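Local coordinates for protein probable polyketide synthase 1 (Dictyostelium discoideum, PDB 2H84) that probably synthesises polyketides and makes acylpyrones in vitro, this chain being the C-terminal type III polyketide synthase domain, a thiolase-fold homodimer, of a hybrid type I/III enzyme, at residues Q90-V95 with G127-D132; D132-L137 with V147-L152. All blocks are in the same frame, centred on the assembly; numbering follows the deposited sequence.

Contact 1. Residues Q90-V95 with G127-D132; sequences QFKKVV and GIIIPD
The ring of F91 has G127 pressed over one face and I129 at its rim. G127 CA lies 3.4 Å from the centroid of the F91 ring and only 18° off its normal, a CH-pi contact in which the glycine backbone does the touching. A beta carbon at G127 would run into F91 CD1, and the lack of one is what lets the backbone come this close to the ring face. At the edge, close to the ring plane, I129 CG1 is 3.7 Å from F91 CE1. The V95 side chain lies on the opposite face of F91, although its exact placement in the model is doubtful. With CG anti to the backbone N (chi1 177°), the ring extends over G127, and a flat, wholly apolar ring suits a position where backbone and aliphatic carbon are its neighbours.

I129 CG1 lies beside the helix and also meets K92 CG at 3.7 Å, the two side chains running alongside each other but pointing opposite ways. The K92 chain then bends at chi2 and chi3 and brings its CD 3.6 Å from I128 O. A long amphipathic residue fits here: its methylenes pack on I129 while its charge travels on to D247 of the second subunit in a salt bridge. One water also joins the segments, accepting from K92 NZ at 3.0 Å and donating to I128 O at 3.0 Å. On the dimer side, L154 and W246 of the second subunit pack on I128 and I130.

Backbone I128 N is held by N88, one turn before F91. The contact thus lays the loop that follows strand 119-124 against helix 84-110, in the N-terminal part of the thiolase-fold domain; further along, past the cis peptide before P131, the loop leads into helix 133-141.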
ATOM      1  N   GLN A  90      11.079  -6.226  15.545  1.00 15.26           N
ATOM      2  CA  GLN A  90      12.463  -6.012  15.135  1.00 15.47           C
ATOM      3  C   GLN A  90      12.467  -5.176  13.859  1.00 15.42           C
ATOM      4  O   GLN A  90      13.221  -4.214  13.745  1.00 15.81           O
ATOM      5  CB  GLN A  90      13.169  -7.354  14.885  1.00 15.86           C
ATOM      6  CG  GLN A  90      14.490  -7.243  14.119  1.00 18.13           C
ATOM      7  CD  GLN A  90      15.618  -6.587  14.908  1.00 21.38           C
ATOM      8  OE1 GLN A  90      16.666  -6.246  14.346  1.00 23.30           O
ATOM      9  NE2 GLN A  90      15.414  -6.412  16.211  1.00 23.47           N
ATOM     10  N   PHE A  91      11.617  -5.558  12.907  1.00 14.94           N
ATOM     11  CA  PHE A  91      11.478  -4.858  11.628  1.00 14.90           C
ATOM     12  C   PHE A  91      11.240  -3.369  11.886  1.00 15.95           C
ATOM     13  O   PHE A  91      12.020  -2.515  11.457  1.00 14.20           O
ATOM     14  CB  PHE A  91      10.302  -5.470  10.854  1.00 13.21           C
ATOM     15  CG  PHE A  91       9.998  -4.802   9.530  1.00 10.78           C
ATOM     16  CD1 PHE A  91       8.978  -3.865   9.432  1.00  9.07           C
ATOM     17  CD2 PHE A  91      10.698  -5.148   8.372  1.00  9.72           C
ATOM     18  CE1 PHE A  91       8.650  -3.297   8.207  1.00  7.78           C
ATOM     19  CE2 PHE A  91      10.372  -4.582   7.148  1.00  7.70           C
ATOM     20  CZ  PHE A  91       9.349  -3.654   7.067  1.00  7.79           C
ATOM     21  N   LYS A  92      10.158  -3.078  12.603  1.00 17.55           N
ATOM     22  CA  LYS A  92       9.782  -1.718  12.965  1.00 18.52           C
ATOM     23  C   LYS A  92      10.985  -0.958  13.531  1.00 19.86           C
ATOM     24  O   LYS A  92      11.206   0.214  13.230  1.00 20.23           O
ATOM     25  CB  LYS A  92       8.666  -1.775  14.017  1.00 18.31           C
ATOM     26  CG  LYS A  92       7.462  -0.899  13.714  1.00 17.87           C
ATOM     27  CD  LYS A  92       6.172  -1.682  13.851  1.00 17.04           C
ATOM     28  CE  LYS A  92       5.944  -2.144  15.280  1.00 18.04           C
ATOM     29  NZ  LYS A  92       4.703  -2.955  15.409  1.00 19.33           N
ATOM     30  N   LYS A  93      11.761  -1.645  14.354  1.00 20.99           N
ATOM     31  CA  LYS A  93      12.927  -1.065  14.991  1.00 22.67           C
ATOM     32  C   LYS A  93      14.132  -0.876  14.063  1.00 22.18           C
ATOM     33  O   LYS A  93      15.054  -0.146  14.390  1.00 22.90           O
ATOM     34  CB  LYS A  93      13.287  -1.955  16.186  1.00 25.59           C
ATOM     35  CG  LYS A  93      14.478  -1.578  16.971  1.00 28.82           C
ATOM     36  CD  LYS A  93      15.567  -2.262  16.386  1.00 33.41           C
ATOM     37  CE  LYS A  93      16.502  -2.379  17.442  1.00 37.21           C
ATOM     38  NZ  LYS A  93      17.616  -2.909  16.786  1.00 38.55           N
ATOM     39  N   VAL A  94      14.126  -1.496  12.893  1.00 21.17           N
ATOM     40  CA  VAL A  94      15.294  -1.382  12.036  1.00 19.86           C
ATOM     41  C   VAL A  94      15.066  -0.772  10.653  1.00 18.42           C
ATOM     42  O   VAL A  94      16.010  -0.338   9.996  1.00 17.71           O
ATOM     43  CB  VAL A  94      15.955  -2.779  11.888  1.00 20.39           C
ATOM     44  CG1 VAL A  94      15.296  -3.544  10.755  1.00 20.38           C
ATOM     45  CG2 VAL A  94      17.446  -2.644  11.664  1.00 21.85           C
ATOM     46  N   VAL A  95      13.824  -0.728  10.203  1.00 16.87           N
ATOM     47  CA  VAL A  95      13.569  -0.183   8.881  1.00 15.70           C
ATOM     48  C   VAL A  95      13.540   1.343   8.741  1.00 13.85           C
ATOM     49  O   VAL A  95      13.940   1.860   7.700  1.00 12.96           O
ATOM     50  CB  VAL A  95      12.296  -0.835   8.265  1.00 16.07           C
ATOM     51  CG1 VAL A  95      11.271  -0.924   9.223  1.00 18.43           C
ATOM     52  CG2 VAL A  95      11.749  -0.043   7.207  1.00 16.72           C
ATOM     53  N   GLY A 127       7.112  -6.274   6.279  1.00  5.41           N
ATOM     54  CA  GLY A 127       6.766  -5.907   7.641  1.00  5.74           C
ATOM     55  C   GLY A 127       5.672  -4.861   7.645  1.00  6.11           C
ATOM     56  O   GLY A 127       5.489  -4.162   6.653  1.00  6.29           O
ATOM     57  N   ILE A 128       4.949  -4.746   8.754  1.00  6.29           N
ATOM     58  CA  ILE A 128       3.860  -3.778   8.862  1.00  7.39           C
ATOM     59  C   ILE A 128       4.138  -2.689   9.889  1.00  8.25           C
ATOM     60  O   ILE A 128       4.241  -2.967  11.083  1.00  9.95           O
ATOM     61  CB  ILE A 128       2.536  -4.481   9.244  1.00  7.82           C
ATOM     62  CG1 ILE A 128       2.243  -5.612   8.255  1.00  5.90           C
ATOM     63  CG2 ILE A 128       1.396  -3.478   9.264  1.00  5.80           C
ATOM     64  CD1 ILE A 128       2.111  -5.154   6.813  1.00  2.51           C
ATOM     65  N   ILE A 129       4.254  -1.452   9.416  1.00  8.67           N
ATOM     66  CA  ILE A 129       4.512  -0.310  10.283  1.00  8.33           C
ATOM     67  C   ILE A 129       3.427   0.744  10.124  1.00  9.29           C
ATOM     68  O   ILE A 129       3.218   1.276   9.033  1.00  9.97           O
ATOM     69  CB  ILE A 129       5.840   0.372   9.950  1.00  7.46           C
ATOM     70  CG1 ILE A 129       6.991  -0.610  10.096  1.00  9.30           C
ATOM     71  CG2 ILE A 129       6.054   1.555  10.867  1.00  6.02           C
ATOM     72  CD1 ILE A 129       8.349   0.015   9.839  1.00 10.98           C
ATOM     73  N   ILE A 130       2.746   1.054  11.219  1.00 10.14           N
ATOM     74  CA  ILE A 130       1.693   2.065  11.208  1.00  9.94           C
ATOM     75  C   ILE A 130       1.911   3.020  12.375  1.00 11.00           C
ATOM     76  O   ILE A 130       2.016   2.594  13.519  1.00 13.05           O
ATOM     77  CB  ILE A 130       0.306   1.428  11.359  1.00  9.16           C
ATOM     78  CG1 ILE A 130      -0.004   0.561  10.129  1.00  8.60           C
ATOM     79  CG2 ILE A 130      -0.735   2.517  11.588  1.00  8.57           C
ATOM     80  CD1 ILE A 130      -1.293  -0.256  10.238  1.00  5.55           C
ATOM     81  N   PRO A 131       2.042   4.327  12.104  1.00 10.89           N
ATOM     82  CA  PRO A 131       2.009   5.022  10.810  1.00 10.75           C
ATOM     83  C   PRO A 131       3.085   4.463   9.877  1.00 10.42           C
ATOM     84  O   PRO A 131       4.165   4.073  10.326  1.00 13.18           O
ATOM     85  CB  PRO A 131       2.299   6.474  11.190  1.00 10.57           C
ATOM     86  CG  PRO A 131       1.896   6.572  12.636  1.00 12.33           C
ATOM     87  CD  PRO A 131       2.354   5.258  13.199  1.00 11.61           C
ATOM     88  N   ASP A 132       2.802   4.444   8.582  1.00  9.53           N
ATOM     89  CA  ASP A 132       3.741   3.902   7.604  1.00  9.25           C
ATOM     90  C   ASP A 132       5.059   4.663   7.514  1.00  9.13           C
ATOM     91  O   ASP A 132       5.172   5.777   8.007  1.00  9.70           O
ATOM     92  CB  ASP A 132       3.088   3.877   6.233  1.00  9.72           C
ATOM     93  CG  ASP A 132       3.755   2.905   5.294  1.00  8.82           C
ATOM     94  OD1 ASP A 132       3.410   2.923   4.101  1.00 11.65           O
ATOM     95  OD2 ASP A 132       4.616   2.120   5.738  1.00  7.43           O
TER
HETATM   96  O   HOH W   1       2.419  -3.239  13.465  1.00 45.69           O

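Contact 2. Residues D132-L137 with V147-L152; sequences DVNFKL and VERVSL
D132 and S151 meet across the gap between helix and strand, S151 OG donating a hydrogen bond to D132 OD1 at 2.5 Å. The carboxylate receives it on its anti lone pair, on the side away from OD2. A chi1 of -159° swings the acid away from its own backbone N and over to the strand, while OD2 turns back and takes a weak bond from V133 N. OD1 is further held by N153 and, weakly, by S122, so a small serine and a compact acid make a buried polar cluster. Were the acid replaced by alanine, the hydroxyl of S151 and the amide of N153 would probably lose their shared acceptor and V133 N its weak one, with a small gap opened between helix and strand.

Two residues further on, N134 and R149 cross at about a right angle. The amide fills the space between helix and strand beside both S151 and R149, where a short polar side chain is well suited.

F135 is placed differently: its ring stands almost perpendicular to the guanidinium, at 88°, and turns its edge to it, with CD1 over the guanidinium face and 3.9 Å from R149 NE. F135 CB also comes 3.7 Å from R149 NE. The apolar ring suits this place by lying edge-on along the arginine, whose long chain can fold in beside it through the kink at chi3. D132 OD1 and R149 NH2 remain 6.8 Å apart, so any attraction between these opposite charges acts only at a distance.

The axes of 133-137 and 148-152 approach to 8.3 Å at 147°, the nearly antiparallel packing of a beta-alpha-beta crossover, in which helix 133-141 links the adjacent parallel strands 119-124 and 148-153 of the thiolase fold.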
ATOM      1  N   ASP A 132       2.802   4.444   8.582  1.00  9.53           N
ATOM      2  CA  ASP A 132       3.741   3.902   7.604  1.00  9.25           C
ATOM      3  C   ASP A 132       5.059   4.663   7.514  1.00  9.13           C
ATOM      4  O   ASP A 132       5.172   5.777   8.007  1.00  9.70           O
ATOM      5  CB  ASP A 132       3.088   3.877   6.233  1.00  9.72           C
ATOM      6  CG  ASP A 132       3.755   2.905   5.294  1.00  8.82           C
ATOM      7  OD1 ASP A 132       3.410   2.923   4.101  1.00 11.65           O
ATOM      8  OD2 ASP A 132       4.616   2.120   5.738  1.00  7.43           O
ATOM      9  N   VAL A 133       6.048   4.057   6.865  1.00  8.38           N
ATOM     10  CA  VAL A 133       7.363   4.668   6.712  1.00  7.42           C
ATOM     11  C   VAL A 133       7.349   6.074   6.106  1.00  9.88           C
ATOM     12  O   VAL A 133       8.092   6.945   6.550  1.00 10.16           O
ATOM     13  CB  VAL A 133       8.275   3.787   5.852  1.00  4.93           C
ATOM     14  CG1 VAL A 133       9.678   4.345   5.828  1.00  1.09           C
ATOM     15  CG2 VAL A 133       8.286   2.379   6.403  1.00  6.50           C
ATOM     16  N   ASN A 134       6.517   6.310   5.097  1.00 11.26           N
ATOM     17  CA  ASN A 134       6.492   7.634   4.488  1.00 11.78           C
ATOM     18  C   ASN A 134       6.120   8.741   5.465  1.00 12.96           C
ATOM     19  O   ASN A 134       6.594   9.866   5.317  1.00 14.26           O
ATOM     20  CB  ASN A 134       5.549   7.677   3.277  1.00 11.80           C
ATOM     21  CG  ASN A 134       4.151   7.197   3.594  1.00 11.67           C
ATOM     22  OD1 ASN A 134       3.825   6.059   3.411  1.00 12.13           O
ATOM     23  ND2 ASN A 134       3.333   8.069   4.065  1.00 10.54           N
ATOM     24  N   PHE A 135       5.274   8.442   6.453  1.00 12.69           N
ATOM     25  CA  PHE A 135       4.874   9.451   7.440  1.00 11.88           C
ATOM     26  C   PHE A 135       6.028   9.737   8.395  1.00 11.73           C
ATOM     27  O   PHE A 135       6.359  10.896   8.674  1.00 10.96           O
ATOM     28  CB  PHE A 135       3.674   8.975   8.256  1.00 10.75           C
ATOM     29  CG  PHE A 135       3.265   9.935   9.351  1.00 10.73           C
ATOM     30  CD1 PHE A 135       2.319  10.932   9.108  1.00 10.14           C
ATOM     31  CD2 PHE A 135       3.837   9.854  10.617  1.00  9.64           C
ATOM     32  CE1 PHE A 135       1.961  11.833  10.092  1.00  7.68           C
ATOM     33  CE2 PHE A 135       3.481  10.754  11.603  1.00  8.15           C
ATOM     34  CZ  PHE A 135       2.537  11.741  11.336  1.00  7.79           C
ATOM     35  N   LYS A 136       6.621   8.661   8.903  1.00 12.19           N
ATOM     36  CA  LYS A 136       7.746   8.755   9.822  1.00 13.28           C
ATOM     37  C   LYS A 136       8.904   9.577   9.255  1.00 14.12           C
ATOM     38  O   LYS A 136       9.637  10.229  10.008  1.00 12.62           O
ATOM     39  CB  LYS A 136       8.244   7.356  10.172  1.00 12.61           C
ATOM     40  CG  LYS A 136       7.518   6.711  11.328  1.00 15.61           C
ATOM     41  CD  LYS A 136       7.925   5.252  11.506  1.00 16.65           C
ATOM     42  CE  LYS A 136       7.781   4.816  12.960  1.00 16.49           C
ATOM     43  NZ  LYS A 136       6.461   5.232  13.528  1.00 13.06           N
ATOM     44  N   LEU A 137       9.055   9.535   7.930  1.00 14.89           N
ATOM     45  CA  LEU A 137      10.127  10.244   7.238  1.00 15.42           C
ATOM     46  C   LEU A 137       9.880  11.736   7.104  1.00 15.98           C
ATOM     47  O   LEU A 137      10.831  12.518   7.065  1.00 17.11           O
ATOM     48  CB  LEU A 137      10.372   9.629   5.851  1.00 15.33           C
ATOM     49  CG  LEU A 137      11.098   8.276   5.807  1.00 15.56           C
ATOM     50  CD1 LEU A 137      10.948   7.643   4.430  1.00 13.13           C
ATOM     51  CD2 LEU A 137      12.565   8.466   6.160  1.00 16.06           C
ATOM     52  N   VAL A 147       3.398  17.540   2.596  1.00 12.86           N
ATOM     53  CA  VAL A 147       3.804  16.661   1.503  1.00 11.66           C
ATOM     54  C   VAL A 147       2.805  15.507   1.403  1.00 12.13           C
ATOM     55  O   VAL A 147       2.389  14.945   2.416  1.00 11.10           O
ATOM     56  CB  VAL A 147       5.241  16.108   1.732  1.00 10.29           C
ATOM     57  CG1 VAL A 147       5.258  15.178   2.926  1.00 11.27           C
ATOM     58  CG2 VAL A 147       5.742  15.392   0.486  1.00  9.47           C
ATOM     59  N   GLU A 148       2.412  15.173   0.176  1.00 13.39           N
ATOM     60  CA  GLU A 148       1.448  14.105  -0.058  1.00 13.19           C
ATOM     61  C   GLU A 148       2.020  12.705   0.146  1.00 12.78           C
ATOM     62  O   GLU A 148       3.076  12.367  -0.402  1.00 12.24           O
ATOM     63  CB  GLU A 148       0.846  14.247  -1.459  1.00 12.21           C
ATOM     64  CG  GLU A 148      -0.155  15.384  -1.538  1.00 12.58           C
ATOM     65  CD  GLU A 148      -0.858  15.487  -2.881  1.00 13.38           C
ATOM     66  OE1 GLU A 148      -1.352  14.454  -3.392  1.00 12.07           O
ATOM     67  OE2 GLU A 148      -0.923  16.619  -3.411  1.00 14.35           O
ATOM     68  N   ARG A 149       1.309  11.904   0.947  1.00 11.81           N
ATOM     69  CA  ARG A 149       1.732  10.538   1.260  1.00 11.68           C
ATOM     70  C   ARG A 149       1.059   9.447   0.423  1.00 11.77           C
ATOM     71  O   ARG A 149      -0.123   9.535   0.089  1.00 11.87           O
ATOM     72  CB  ARG A 149       1.492  10.208   2.736  1.00 11.11           C
ATOM     73  CG  ARG A 149       1.526  11.380   3.691  1.00 11.63           C
ATOM     74  CD  ARG A 149       1.890  10.935   5.112  1.00 12.32           C
ATOM     75  NE  ARG A 149       1.325   9.643   5.519  1.00 13.70           N
ATOM     76  CZ  ARG A 149       0.031   9.400   5.714  1.00 14.91           C
ATOM     77  NH1 ARG A 149      -0.875  10.359   5.537  1.00 17.84           N
ATOM     78  NH2 ARG A 149      -0.357   8.194   6.107  1.00 13.61           N
ATOM     79  N   VAL A 150       1.836   8.413   0.106  1.00 10.69           N
ATOM     80  CA  VAL A 150       1.378   7.265  -0.672  1.00  8.29           C
ATOM     81  C   VAL A 150       2.029   6.001  -0.109  1.00  8.06           C
ATOM     82  O   VAL A 150       3.250   5.889  -0.124  1.00  8.06           O
ATOM     83  CB  VAL A 150       1.785   7.394  -2.153  1.00  5.81           C
ATOM     84  CG1 VAL A 150       1.281   6.202  -2.933  1.00  5.09           C
ATOM     85  CG2 VAL A 150       1.228   8.664  -2.730  1.00  6.32           C
ATOM     86  N   SER A 151       1.230   5.059   0.393  1.00  7.96           N
ATOM     87  CA  SER A 151       1.782   3.806   0.935  1.00  7.97           C
ATOM     88  C   SER A 151       1.588   2.608  -0.004  1.00  7.95           C
ATOM     89  O   SER A 151       0.572   1.933   0.069  1.00  9.99           O
ATOM     90  CB  SER A 151       1.134   3.467   2.282  1.00  7.09           C
ATOM     91  OG  SER A 151       1.500   4.379   3.307  1.00  8.55           O
ATOM     92  N   LEU A 152       2.550   2.349  -0.887  1.00  8.13           N
ATOM     93  CA  LEU A 152       2.464   1.208  -1.804  1.00  8.87           C
ATOM     94  C   LEU A 152       2.999  -0.041  -1.099  1.00 11.08           C
ATOM     95  O   LEU A 152       4.170  -0.395  -1.266  1.00 11.71           O
ATOM     96  CB  LEU A 152       3.317   1.422  -3.060  1.00  7.48           C
ATOM     97  CG  LEU A 152       2.741   1.895  -4.396  1.00  5.96           C
ATOM     98  CD1 LEU A 152       3.700   1.448  -5.509  1.00  1.51           C
ATOM     99  CD2 LEU A 152       1.349   1.309  -4.631  1.00  5.88           C
TER

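Overall arrangement
From the N terminus, helix 84-110 comes first, the chain then runs through strand 119-124, and the loop 127-132 returns to the helix: contact 1 closes this excursion of 31 intervening residues. The chain passes at once into helix 133-141, and contact 2 closes a much shorter connection, nine residues long, when strand 148-153 comes back beside that helix. The two neither nest nor cross; they follow in series and share D132, which ends one segment and begins the next. K136 also packs against I129 and P131. Contact 1 ties helix 84-110 to the loop leading into the crossover helix, contact 2 that helix to strand 148-153, the outermost strand within this chain; both touch the second subunit.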